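Local coordinates for protein putative oxidoreductase (Jannaschia sp., PDB 3C24) that is probably an oxidoreductase that binds a nicotinamide dinucleotide through an N-terminal Rossmann domain, its substrate being unknown, at residues A[14-19]-A[25-30]; A[30-35]-A[54-59]; A[39-44]-A[62-67]. One frame throughout, in Å; residues are numbered along the deposited sequence.

Interaction 1 (A[14-19]-A[25-30])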
ATOM      1  N   VAL A  14     -13.774 -20.404 -27.494  1.00 16.44           N
ATOM      2  CA  VAL A  14     -12.837 -20.387 -26.386  1.00 17.34           C
ATOM      3  C   VAL A  14     -13.223 -21.456 -25.405  1.00 18.00           C
ATOM      4  O   VAL A  14     -14.321 -21.393 -24.819  1.00 20.16           O
ATOM      5  CB  VAL A  14     -12.864 -19.027 -25.683  1.00 17.52           C
ATOM      6  CG1 VAL A  14     -11.860 -18.941 -24.504  1.00 17.79           C
ATOM      7  CG2 VAL A  14     -12.580 -17.842 -26.665  1.00 16.81           C
ATOM      8  N   ALA A  15     -12.333 -22.442 -25.259  1.00 18.14           N
ATOM      9  CA  ALA A  15     -12.491 -23.517 -24.288  1.00 17.77           C
ATOM     10  C   ALA A  15     -11.733 -23.124 -23.040  1.00 19.08           C
ATOM     11  O   ALA A  15     -10.588 -22.632 -23.084  1.00 19.17           O
ATOM     12  CB  ALA A  15     -11.972 -24.838 -24.849  1.00 19.91           C
ATOM     13  N   ILE A  16     -12.394 -23.263 -21.907  1.00 16.36           N
ATOM     14  CA  ILE A  16     -11.763 -22.984 -20.627  1.00 17.31           C
ATOM     15  C   ILE A  16     -11.709 -24.268 -19.811  1.00 18.40           C
ATOM     16  O   ILE A  16     -12.726 -24.843 -19.473  1.00 18.38           O
ATOM     17  CB  ILE A  16     -12.526 -21.913 -19.851  1.00 18.43           C
ATOM     18  CG1 ILE A  16     -12.628 -20.616 -20.666  1.00 23.04           C
ATOM     19  CG2 ILE A  16     -11.862 -21.621 -18.507  1.00 16.85           C
ATOM     20  CD1 ILE A  16     -13.567 -19.616 -20.128  1.00 24.93           C
ATOM     21  N   LEU A  17     -10.485 -24.673 -19.501  1.00 18.62           N
ATOM     22  CA  LEU A  17     -10.214 -25.847 -18.672  1.00 19.26           C
ATOM     23  C   LEU A  17     -10.315 -25.439 -17.192  1.00 19.14           C
ATOM     24  O   LEU A  17      -9.728 -24.412 -16.752  1.00 21.52           O
ATOM     25  CB  LEU A  17      -8.831 -26.445 -19.010  1.00 19.98           C
ATOM     26  CG  LEU A  17      -8.681 -27.319 -20.267  1.00 28.06           C
ATOM     27  CD1 LEU A  17      -9.388 -26.766 -21.446  1.00 39.45           C
ATOM     28  CD2 LEU A  17      -7.160 -27.567 -20.520  1.00 29.36           C
ATOM     29  N   GLY A  18     -11.032 -26.249 -16.413  1.00 19.52           N
ATOM     30  CA  GLY A  18     -11.243 -25.950 -14.999  1.00 16.93           C
ATOM     31  C   GLY A  18     -12.248 -24.799 -14.900  1.00 19.20           C
ATOM     32  O   GLY A  18     -12.211 -23.963 -14.010  1.00 21.45           O
ATOM     33  N   ALA A  19     -13.176 -24.794 -15.831  1.00 17.32           N
ATOM     34  CA  ALA A  19     -14.147 -23.679 -15.950  1.00 19.22           C
ATOM     35  C   ALA A  19     -15.015 -23.441 -14.753  1.00 20.16           C
ATOM     36  O   ALA A  19     -15.471 -22.329 -14.557  1.00 19.58           O
ATOM     37  CB  ALA A  19     -15.019 -23.861 -17.172  1.00 20.45           C
ATOM     38  N   ALA A  25     -14.593 -19.954 -12.835  1.00 20.82           N
ATOM     39  CA  ALA A  25     -15.989 -19.576 -12.947  1.00 19.37           C
ATOM     40  C   ALA A  25     -16.199 -18.094 -13.353  1.00 17.56           C
ATOM     41  O   ALA A  25     -17.045 -17.757 -14.199  1.00 17.74           O
ATOM     42  CB  ALA A  25     -16.733 -19.951 -11.634  1.00 19.74           C
ATOM     43  N   ARG A  26     -15.396 -17.217 -12.782  1.00 18.31           N
ATOM     44  CA  ARG A  26     -15.504 -15.782 -13.089  1.00 16.13           C
ATOM     45  C   ARG A  26     -15.201 -15.497 -14.549  1.00 17.49           C
ATOM     46  O   ARG A  26     -15.907 -14.754 -15.208  1.00 16.64           O
ATOM     47  CB  ARG A  26     -14.576 -14.956 -12.198  1.00 20.60           C
ATOM     48  CG  ARG A  26     -15.034 -14.850 -10.735  1.00 23.93           C
ATOM     49  CD  ARG A  26     -13.885 -14.190  -9.884  1.00 38.16           C
ATOM     50  N   ILE A  27     -14.105 -16.071 -15.019  1.00 17.30           N
ATOM     51  CA  ILE A  27     -13.677 -15.868 -16.412  1.00 17.92           C
ATOM     52  C   ILE A  27     -14.621 -16.538 -17.417  1.00 16.21           C
ATOM     53  O   ILE A  27     -14.864 -16.026 -18.513  1.00 17.24           O
ATOM     54  CB  ILE A  27     -12.185 -16.219 -16.677  1.00 16.32           C
ATOM     55  CG1 ILE A  27     -11.868 -17.682 -16.459  1.00 19.70           C
ATOM     56  CG2 ILE A  27     -11.260 -15.311 -15.889  1.00 21.58           C
ATOM     57  CD1 ILE A  27     -10.333 -17.948 -16.551  1.00 22.67           C
ATOM     58  N   THR A  28     -15.177 -17.679 -17.014  1.00 16.67           N
ATOM     59  CA  THR A  28     -16.117 -18.414 -17.839  1.00 16.43           C
ATOM     60  C   THR A  28     -17.387 -17.592 -18.018  1.00 14.95           C
ATOM     61  O   THR A  28     -17.927 -17.481 -19.127  1.00 16.96           O
ATOM     62  CB  THR A  28     -16.414 -19.803 -17.248  1.00 16.07           C
ATOM     63  OG1 THR A  28     -15.188 -20.553 -17.182  1.00 18.08           O
ATOM     64  CG2 THR A  28     -17.411 -20.542 -18.065  1.00 18.17           C
ATOM     65  N   ARG A  29     -17.850 -16.967 -16.925  1.00 15.50           N
ATOM     66  CA  ARG A  29     -19.035 -16.094 -17.009  1.00 14.90           C
ATOM     67  C   ARG A  29     -18.753 -14.939 -17.989  1.00 17.31           C
ATOM     68  O   ARG A  29     -19.579 -14.606 -18.830  1.00 16.34           O
ATOM     69  CB  ARG A  29     -19.467 -15.546 -15.653  1.00 16.09           C
ATOM     70  CG  ARG A  29     -20.471 -14.393 -15.749  1.00 24.81           C
ATOM     71  CD  ARG A  29     -20.914 -13.950 -14.345  1.00 32.82           C
ATOM     72  NE  ARG A  29     -22.137 -14.621 -13.998  1.00 33.71           N
ATOM     73  CZ  ARG A  29     -22.511 -14.962 -12.770  1.00 44.56           C
ATOM     74  NH1 ARG A  29     -21.726 -14.726 -11.734  1.00 42.58           N
ATOM     75  NH2 ARG A  29     -23.671 -15.580 -12.593  1.00 41.81           N
ATOM     76  N   LYS A  30     -17.561 -14.372 -17.898  1.00 18.66           N
ATOM     77  CA  LYS A  30     -17.207 -13.272 -18.805  1.00 17.73           C
ATOM     78  C   LYS A  30     -17.267 -13.710 -20.256  1.00 15.71           C
ATOM     79  O   LYS A  30     -17.794 -12.993 -21.126  1.00 17.21           O
ATOM     80  CB  LYS A  30     -15.803 -12.715 -18.510  1.00 18.52           C
ATOM     81  CG  LYS A  30     -15.631 -11.997 -17.174  1.00 21.79           C
ATOM     82  CD  LYS A  30     -16.199 -10.620 -17.198  1.00 19.28           C
ATOM     83  CE  LYS A  30     -15.895  -9.818 -15.894  1.00 21.66           C
ATOM     84  NZ  LYS A  30     -16.322  -8.368 -15.923  1.00 18.05           N
TER

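Interaction 2 (A[30-35]-A[54-59])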
ATOM      1  N   LYS A  30     -17.561 -14.372 -17.898  1.00 18.66           N
ATOM      2  CA  LYS A  30     -17.207 -13.272 -18.805  1.00 17.73           C
ATOM      3  C   LYS A  30     -17.267 -13.710 -20.256  1.00 15.71           C
ATOM      4  O   LYS A  30     -17.794 -12.993 -21.126  1.00 17.21           O
ATOM      5  CB  LYS A  30     -15.803 -12.715 -18.510  1.00 18.52           C
ATOM      6  CG  LYS A  30     -15.631 -11.997 -17.174  1.00 21.79           C
ATOM      7  CD  LYS A  30     -16.199 -10.620 -17.198  1.00 19.28           C
ATOM      8  CE  LYS A  30     -15.895  -9.818 -15.894  1.00 21.66           C
ATOM      9  NZ  LYS A  30     -16.322  -8.368 -15.923  1.00 18.05           N
ATOM     10  N   ILE A  31     -16.719 -14.885 -20.548  1.00 15.87           N
ATOM     11  CA  ILE A  31     -16.741 -15.396 -21.927  1.00 13.73           C
ATOM     12  C   ILE A  31     -18.164 -15.723 -22.346  1.00 15.69           C
ATOM     13  O   ILE A  31     -18.601 -15.364 -23.460  1.00 17.29           O
ATOM     14  CB  ILE A  31     -15.819 -16.634 -22.109  1.00 18.14           C
ATOM     15  CG1 ILE A  31     -14.362 -16.201 -21.927  1.00 16.20           C
ATOM     16  CG2 ILE A  31     -15.963 -17.310 -23.474  1.00 15.09           C
ATOM     17  CD1 ILE A  31     -13.833 -15.072 -22.901  1.00 17.83           C
ATOM     18  N   HIS A  32     -18.898 -16.365 -21.451  1.00 16.18           N
ATOM     19  CA  HIS A  32     -20.302 -16.686 -21.749  1.00 17.37           C
ATOM     20  C   HIS A  32     -21.101 -15.470 -22.167  1.00 20.21           C
ATOM     21  O   HIS A  32     -21.923 -15.527 -23.091  1.00 19.39           O
ATOM     22  CB  HIS A  32     -20.947 -17.260 -20.489  1.00 15.78           C
ATOM     23  CG  HIS A  32     -22.293 -17.850 -20.732  1.00 17.72           C
ATOM     24  ND1 HIS A  32     -23.388 -17.537 -19.966  1.00 24.56           N
ATOM     25  CD2 HIS A  32     -22.707 -18.750 -21.650  1.00 19.46           C
ATOM     26  CE1 HIS A  32     -24.431 -18.225 -20.405  1.00 20.27           C
ATOM     27  NE2 HIS A  32     -24.050 -18.958 -21.438  1.00 21.36           N
ATOM     28  N   ASP A  33     -20.878 -14.375 -21.458  1.00 20.76           N
ATOM     29  CA  ASP A  33     -21.642 -13.145 -21.677  1.00 19.40           C
ATOM     30  C   ASP A  33     -21.134 -12.371 -22.874  1.00 21.68           C
ATOM     31  O   ASP A  33     -21.797 -11.423 -23.332  1.00 25.21           O
ATOM     32  CB  ASP A  33     -21.599 -12.228 -20.475  1.00 19.75           C
ATOM     33  CG  ASP A  33     -22.358 -12.774 -19.297  1.00 22.25           C
ATOM     34  OD1 ASP A  33     -23.129 -13.735 -19.479  1.00 25.00           O
ATOM     35  OD2 ASP A  33     -22.210 -12.219 -18.199  1.00 25.82           O
ATOM     36  N   SER A  34     -19.960 -12.748 -23.364  1.00 18.58           N
ATOM     37  CA  SER A  34     -19.356 -12.051 -24.523  1.00 21.38           C
ATOM     38  C   SER A  34     -19.836 -12.628 -25.848  1.00 21.58           C
ATOM     39  O   SER A  34     -20.634 -13.578 -25.891  1.00 20.62           O
ATOM     40  CB  SER A  34     -17.837 -12.149 -24.504  1.00 18.14           C
ATOM     41  OG  SER A  34     -17.386 -13.403 -25.009  1.00 19.93           O
ATOM     42  N   ALA A  35     -19.298 -12.068 -26.934  1.00 24.32           N
ATOM     43  CA  ALA A  35     -19.628 -12.499 -28.323  1.00 23.14           C
ATOM     44  C   ALA A  35     -18.842 -13.751 -28.707  1.00 22.77           C
ATOM     45  O   ALA A  35     -19.161 -14.453 -29.636  1.00 22.03           O
ATOM     46  CB  ALA A  35     -19.344 -11.398 -29.325  1.00 24.09           C
HETATM   47  N   MSE A  54     -25.106 -20.947 -12.627  1.00 23.24           N
HETATM   48  CA  MSE A  54     -24.878 -19.667 -13.299  1.00 21.05           C
HETATM   49  C   MSE A  54     -25.529 -19.670 -14.682  1.00 20.79           C
HETATM   50  O   MSE A  54     -25.451 -18.695 -15.424  1.00 22.86           O
HETATM   51  CB  MSE A  54     -23.390 -19.398 -13.403  1.00 21.73           C
HETATM   52  CG  MSE A  54     -22.740 -19.287 -12.083  1.00 21.36           C
HETATM   53 SE   MSE A  54     -20.796 -19.513 -12.335  0.75 31.52          SE
HETATM   54  CE  MSE A  54     -20.452 -18.037 -13.196  1.00 12.68           C
ATOM     55  N   GLY A  55     -26.189 -20.773 -14.987  1.00 18.46           N
ATOM     56  CA  GLY A  55     -26.837 -20.969 -16.283  1.00 19.62           C
ATOM     57  C   GLY A  55     -25.875 -21.192 -17.435  1.00 20.11           C
ATOM     58  O   GLY A  55     -26.174 -20.936 -18.610  1.00 23.31           O
ATOM     59  N   ILE A  56     -24.687 -21.662 -17.100  1.00 19.70           N
ATOM     60  CA  ILE A  56     -23.664 -21.934 -18.117  1.00 19.38           C
ATOM     61  C   ILE A  56     -23.647 -23.413 -18.519  1.00 19.91           C
ATOM     62  O   ILE A  56     -23.511 -24.299 -17.661  1.00 22.07           O
ATOM     63  CB  ILE A  56     -22.274 -21.480 -17.642  1.00 17.90           C
ATOM     64  CG1 ILE A  56     -22.268 -19.962 -17.339  1.00 21.04           C
ATOM     65  CG2 ILE A  56     -21.252 -21.826 -18.706  1.00 19.09           C
ATOM     66  CD1 ILE A  56     -21.072 -19.449 -16.540  1.00 21.53           C
ATOM     67  N   PRO A  57     -23.744 -23.694 -19.827  1.00 19.65           N
ATOM     68  CA  PRO A  57     -23.784 -25.097 -20.216  1.00 21.59           C
ATOM     69  C   PRO A  57     -22.460 -25.792 -20.026  1.00 21.27           C
ATOM     70  O   PRO A  57     -21.405 -25.175 -20.144  1.00 22.82           O
ATOM     71  CB  PRO A  57     -24.132 -25.061 -21.708  1.00 24.59           C
ATOM     72  CG  PRO A  57     -24.142 -23.692 -22.126  1.00 23.17           C
ATOM     73  CD  PRO A  57     -23.999 -22.779 -20.954  1.00 23.14           C
ATOM     74  N   LEU A  58     -22.537 -27.078 -19.694  1.00 23.20           N
ATOM     75  CA  LEU A  58     -21.338 -27.921 -19.551  1.00 24.03           C
ATOM     76  C   LEU A  58     -20.982 -28.543 -20.880  1.00 28.48           C
ATOM     77  O   LEU A  58     -21.853 -28.953 -21.629  1.00 27.64           O
ATOM     78  CB  LEU A  58     -21.507 -29.013 -18.513  1.00 28.44           C
ATOM     79  CG  LEU A  58     -20.895 -28.556 -17.190  1.00 32.86           C
ATOM     80  CD1 LEU A  58     -19.395 -28.245 -17.445  1.00 34.77           C
ATOM     81  CD2 LEU A  58     -21.676 -27.390 -16.633  1.00 29.33           C
ATOM     82  N   THR A  59     -19.695 -28.552 -21.200  1.00 33.48           N
ATOM     83  CA  THR A  59     -19.256 -29.111 -22.478  1.00 35.18           C
ATOM     84  C   THR A  59     -18.550 -30.426 -22.272  1.00 35.31           C
ATOM     85  O   THR A  59     -17.381 -30.445 -21.909  1.00 34.15           O
ATOM     86  CB  THR A  59     -18.384 -28.155 -23.309  1.00 37.04           C
ATOM     87  OG1 THR A  59     -19.211 -27.185 -23.984  1.00 33.47           O
ATOM     88  CG2 THR A  59     -17.644 -28.973 -24.389  1.00 40.18           C
TER

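Interaction 3 (A[39-44]-A[62-67])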
ATOM      1  N   ALA A  39     -16.756 -22.924 -24.583  1.00 16.82           N
ATOM      2  CA  ALA A  39     -16.759 -24.364 -24.266  1.00 17.31           C
ATOM      3  C   ALA A  39     -16.200 -24.508 -22.853  1.00 18.35           C
ATOM      4  O   ALA A  39     -14.996 -24.433 -22.659  1.00 19.14           O
ATOM      5  CB  ALA A  39     -15.948 -25.209 -25.249  1.00 17.64           C
ATOM      6  N   ALA A  40     -17.108 -24.715 -21.885  1.00 17.71           N
ATOM      7  CA  ALA A  40     -16.744 -24.814 -20.465  1.00 14.87           C
ATOM      8  C   ALA A  40     -16.405 -26.225 -20.137  1.00 17.70           C
ATOM      9  O   ALA A  40     -17.302 -27.077 -20.067  1.00 17.16           O
ATOM     10  CB  ALA A  40     -17.854 -24.306 -19.545  1.00 13.59           C
ATOM     11  N   ILE A  41     -15.118 -26.442 -19.890  1.00 17.53           N
ATOM     12  CA  ILE A  41     -14.589 -27.790 -19.586  1.00 16.98           C
ATOM     13  C   ILE A  41     -14.351 -27.937 -18.089  1.00 17.25           C
ATOM     14  O   ILE A  41     -13.510 -27.282 -17.475  1.00 18.59           O
ATOM     15  CB  ILE A  41     -13.270 -28.109 -20.381  1.00 18.90           C
ATOM     16  CG1 ILE A  41     -13.377 -27.588 -21.838  1.00 22.90           C
ATOM     17  CG2 ILE A  41     -12.886 -29.643 -20.241  1.00 19.07           C
ATOM     18  CD1 ILE A  41     -14.521 -28.169 -22.628  1.00 23.33           C
ATOM     19  N   GLU A  42     -15.107 -28.849 -17.497  1.00 18.53           N
ATOM     20  CA  GLU A  42     -15.064 -29.049 -16.049  1.00 16.36           C
ATOM     21  C   GLU A  42     -15.508 -30.433 -15.686  1.00 20.73           C
ATOM     22  O   GLU A  42     -16.616 -30.800 -15.996  1.00 20.62           O
ATOM     23  CB  GLU A  42     -16.009 -28.079 -15.345  1.00 17.89           C
ATOM     24  CG  GLU A  42     -16.008 -28.207 -13.829  1.00 17.87           C
ATOM     25  CD  GLU A  42     -14.634 -28.040 -13.256  1.00 21.17           C
ATOM     26  OE1 GLU A  42     -14.093 -26.902 -13.286  1.00 20.90           O
ATOM     27  OE2 GLU A  42     -14.048 -29.046 -12.776  1.00 25.25           O
ATOM     28  N   ILE A  43     -14.618 -31.158 -15.045  1.00 22.28           N
ATOM     29  CA  ILE A  43     -14.897 -32.546 -14.676  1.00 26.75           C
ATOM     30  C   ILE A  43     -15.280 -32.671 -13.225  1.00 23.74           C
ATOM     31  O   ILE A  43     -15.924 -33.654 -12.861  1.00 28.55           O
ATOM     32  CB  ILE A  43     -13.705 -33.535 -14.986  1.00 28.39           C
ATOM     33  CG1 ILE A  43     -12.464 -33.183 -14.160  1.00 33.95           C
ATOM     34  CG2 ILE A  43     -13.389 -33.572 -16.467  1.00 33.68           C
ATOM     35  N   ALA A  44     -14.920 -31.711 -12.388  1.00 24.11           N
ATOM     36  CA  ALA A  44     -15.232 -31.838 -10.947  1.00 21.93           C
ATOM     37  C   ALA A  44     -16.722 -31.632 -10.720  1.00 22.96           C
ATOM     38  O   ALA A  44     -17.311 -30.678 -11.205  1.00 24.00           O
ATOM     39  CB  ALA A  44     -14.430 -30.894 -10.094  1.00 23.35           C
ATOM     40  N   ASP A  62     -15.091 -34.947 -25.911  1.00 36.07           N
ATOM     41  CA  ASP A  62     -13.852 -34.352 -26.425  1.00 34.48           C
ATOM     42  C   ASP A  62     -14.015 -33.658 -27.727  1.00 32.80           C
ATOM     43  O   ASP A  62     -13.048 -33.186 -28.301  1.00 33.26           O
ATOM     44  CB  ASP A  62     -12.786 -35.430 -26.638  1.00 37.10           C
ATOM     45  CG  ASP A  62     -12.343 -36.093 -25.342  1.00 42.40           C
ATOM     46  OD1 ASP A  62     -12.470 -35.474 -24.262  1.00 53.43           O
ATOM     47  OD2 ASP A  62     -11.853 -37.247 -25.409  1.00 55.87           O
ATOM     48  N   GLY A  63     -15.234 -33.605 -28.223  1.00 28.54           N
ATOM     49  CA  GLY A  63     -15.471 -32.958 -29.511  1.00 29.61           C
ATOM     50  C   GLY A  63     -15.065 -31.503 -29.545  1.00 29.90           C
ATOM     51  O   GLY A  63     -14.810 -30.915 -30.595  1.00 30.10           O
ATOM     52  N   TRP A  64     -15.020 -30.920 -28.362  1.00 29.77           N
ATOM     53  CA  TRP A  64     -14.698 -29.491 -28.250  1.00 28.92           C
ATOM     54  C   TRP A  64     -13.317 -29.165 -28.737  1.00 30.65           C
ATOM     55  O   TRP A  64     -13.051 -28.085 -29.284  1.00 27.98           O
ATOM     56  CB  TRP A  64     -14.820 -29.027 -26.817  1.00 26.94           C
ATOM     57  CG  TRP A  64     -13.933 -29.707 -25.859  1.00 28.20           C
ATOM     58  CD1 TRP A  64     -14.216 -30.796 -25.130  1.00 27.89           C
ATOM     59  CD2 TRP A  64     -12.621 -29.299 -25.486  1.00 24.03           C
ATOM     60  NE1 TRP A  64     -13.161 -31.123 -24.343  1.00 24.16           N
ATOM     61  CE2 TRP A  64     -12.162 -30.208 -24.533  1.00 25.85           C
ATOM     62  CE3 TRP A  64     -11.785 -28.251 -25.877  1.00 33.25           C
ATOM     63  CZ2 TRP A  64     -10.913 -30.110 -23.955  1.00 30.22           C
ATOM     64  CZ3 TRP A  64     -10.536 -28.160 -25.299  1.00 29.20           C
ATOM     65  CH2 TRP A  64     -10.115 -29.070 -24.354  1.00 28.94           C
ATOM     66  N   ILE A  65     -12.435 -30.118 -28.519  1.00 31.51           N
ATOM     67  CA  ILE A  65     -11.032 -29.934 -28.884  1.00 35.00           C
ATOM     68  C   ILE A  65     -10.883 -29.484 -30.347  1.00 36.46           C
ATOM     69  O   ILE A  65     -10.112 -28.572 -30.642  1.00 38.66           O
ATOM     70  CB  ILE A  65     -10.195 -31.199 -28.583  1.00 34.46           C
ATOM     71  CG1 ILE A  65     -10.159 -31.448 -27.072  1.00 33.92           C
ATOM     72  CG2 ILE A  65      -8.808 -31.060 -29.120  1.00 38.52           C
ATOM     73  CD1 ILE A  65      -9.490 -32.746 -26.666  1.00 36.59           C
ATOM     74  N   ASP A  66     -11.689 -30.055 -31.232  1.00 36.64           N
ATOM     75  CA  ASP A  66     -11.632 -29.757 -32.679  1.00 34.42           C
ATOM     76  C   ASP A  66     -12.319 -28.497 -33.059  1.00 33.07           C
ATOM     77  O   ASP A  66     -12.265 -28.081 -34.207  1.00 31.34           O
ATOM     78  CB  ASP A  66     -12.312 -30.841 -33.526  1.00 39.54           C
ATOM     79  CG  ASP A  66     -11.442 -32.042 -33.744  1.00 46.47           C
ATOM     80  OD1 ASP A  66     -10.369 -32.140 -33.103  1.00 57.32           O
ATOM     81  OD2 ASP A  66     -11.841 -32.882 -34.581  1.00 62.16           O
ATOM     82  N   GLU A  67     -12.950 -27.865 -32.088  1.00 29.74           N
ATOM     83  CA  GLU A  67     -13.688 -26.629 -32.364  1.00 28.82           C
ATOM     84  C   GLU A  67     -12.987 -25.418 -31.769  1.00 23.51           C
ATOM     85  O   GLU A  67     -13.200 -24.302 -32.187  1.00 27.64           O
ATOM     86  CB  GLU A  67     -15.105 -26.729 -31.786  1.00 28.62           C
ATOM     87  CG  GLU A  67     -15.977 -27.800 -32.500  1.00 37.49           C
ATOM     88  CD  GLU A  67     -17.258 -28.164 -31.738  1.00 51.05           C
ATOM     89  OE1 GLU A  67     -17.237 -28.178 -30.486  1.00 48.83           O
ATOM     90  OE2 GLU A  67     -18.281 -28.483 -32.395  1.00 55.40           O
TER

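Interaction 1 (A[14-19]-A[25-30])
The turn after strand 13-17 and helix 22-33 come closest at A19 and A25, their CA atoms 5.4 Å apart. The carbonyl oxygen A19 O reaches the start of 25-30 but makes no proper hydrogen bond there: A25 N is near but badly angled, and the better description is a CH···O contact in which A25 CA lies 3.2 Å from A19 O. Beyond this point side chains take over. I16 extends from the strand toward the helix, its chain stretched (chi2 168°) until the end methyl meets T28, with I16 CD1 3.5 Å from T28 OG1. The methyl of A19 touches the same hydroxyl, A19 CB to T28 OG1 being 3.3 Å. I27 adds a looser apolar touch, its CD1 4.4 Å from CG2 of I16. With OG1 beside its own backbone N (chi1 -61°), T28 turns its hydroxyl back along the helix, where G24 O takes the hydrogen bond. This is the first strand, glycine-bearing turn and first helix of a Rossmann unit, which in relatives receives the dinucleotide pyrophosphate. The chemistry implies an interface joined by packing: no hydrogen bond links 14-19 with 25-30, and the one hydroxyl buried between them is satisfied within its own helix.

Interaction 2 (A[30-35]-A[54-59])
The imidazole of H32 has I56 over one face and G55 and P57 approaching it obliquely. CG1 of I56 stands 3.7 Å above the plane, displaced from the middle toward the rim, and nearest to the ring nitrogen, I56 CG1 to H32 ND1 being 3.7 Å. The approach is a CH-pi contact, 24° off the ring normal. The carbonyl of G55 comes to 3.7 Å, measured from H32 CE1 to G55 O, too loose to count as a bond. On the other nitrogen's side the proline ring contributes its CD, with P57 CD 3.9 Å from H32 NE2. H32 can reach all three because CG stands anti to the backbone N (chi1 -170°), swinging the ring out from the helix; its side chain and that of I56 then pass one another running in opposite directions.

The contact joins two helix exits of the Rossmann fold: the last turn of helix 22-33 and the segment leaving helix 45-53, where G55, with its positive phi, closes a Schellman motif and sends the chain across H32. L38 of strand 37-41 is touched by both H32 and I56, while I56 also packs on T28 and L51.

Just past H32, S34 folds back onto I31: I31 O accepts twice, from S34 N at 2.9 Å and from S34 OG at 2.8 Å, the hydroxyl lying in the carbonyl plane on a lone pair with a C=O···OG angle of 123°. The same OG is hydrogen-bonded to H36 N, which fixes the serine's rotation where the chain turns toward strand 37-41.

Interaction 3 (A[39-44]-A[62-67])
W64, which meets A39 and I41 of the neighbouring strand, is reached through D62, whose carboxylate forms a salt bridge with R90 and whose carbonyl receives I65 N, D62 O to I65 N being 3.1 Å. After G63 comes the indole itself. Its CG sits between the backbone N and the carbonyl carbon (chi1 60°), which brings the ring against I41. The methyl I41 CD1 rests almost squarely over the five-membered ring, 3.5 Å from its centroid and 2° off the normal, a well-aligned CH-pi contact; at the base of the side chain, W64 CB lies 4.3 Å from A39 CB. Strand 37-41 is the outermost strand at this end of the Rossmann sheet, and W64, on the connection from helix 45-53 to strand 70-73, packs over it while also touching A15 and L17 of strand 13-17. Losing the indole to an alanine here would probably open a gap between I41 and I65 and leave the strand's isoleucine methyl without its aromatic partner. I65 comes next, laying CG1 on the opposite indole face, 3.3 Å above its plane, and at E67 the turn closes with E67 N 2.8 Å from W64 O.

Overall arrangement
All three contacts lie in the N-terminal Rossmann domain, on the same side of the chain's centre. Interactions 1 and 2 follow in series and share K30 and helix 22-33, their centres about 8 Å apart; I16 CD1 and I31 CG1 pack between them at 3.9 Å. Interaction 3 lies about 11 Å from interaction 1 and about 13 Å from interaction 2, centre to centre. It joins interaction 1 through the neighbouring parallel strands 13-17 and 37-41. Interactions 2 and 3 interleave along the chain, and a probable hydrogen bond links T59 N to A40 O. Interaction 1 thus holds the first beta-alpha-beta unit together from within, while interactions 2 and 3 pack the connection from helix 45-53 to strand 70-73 against its helix and edge strand.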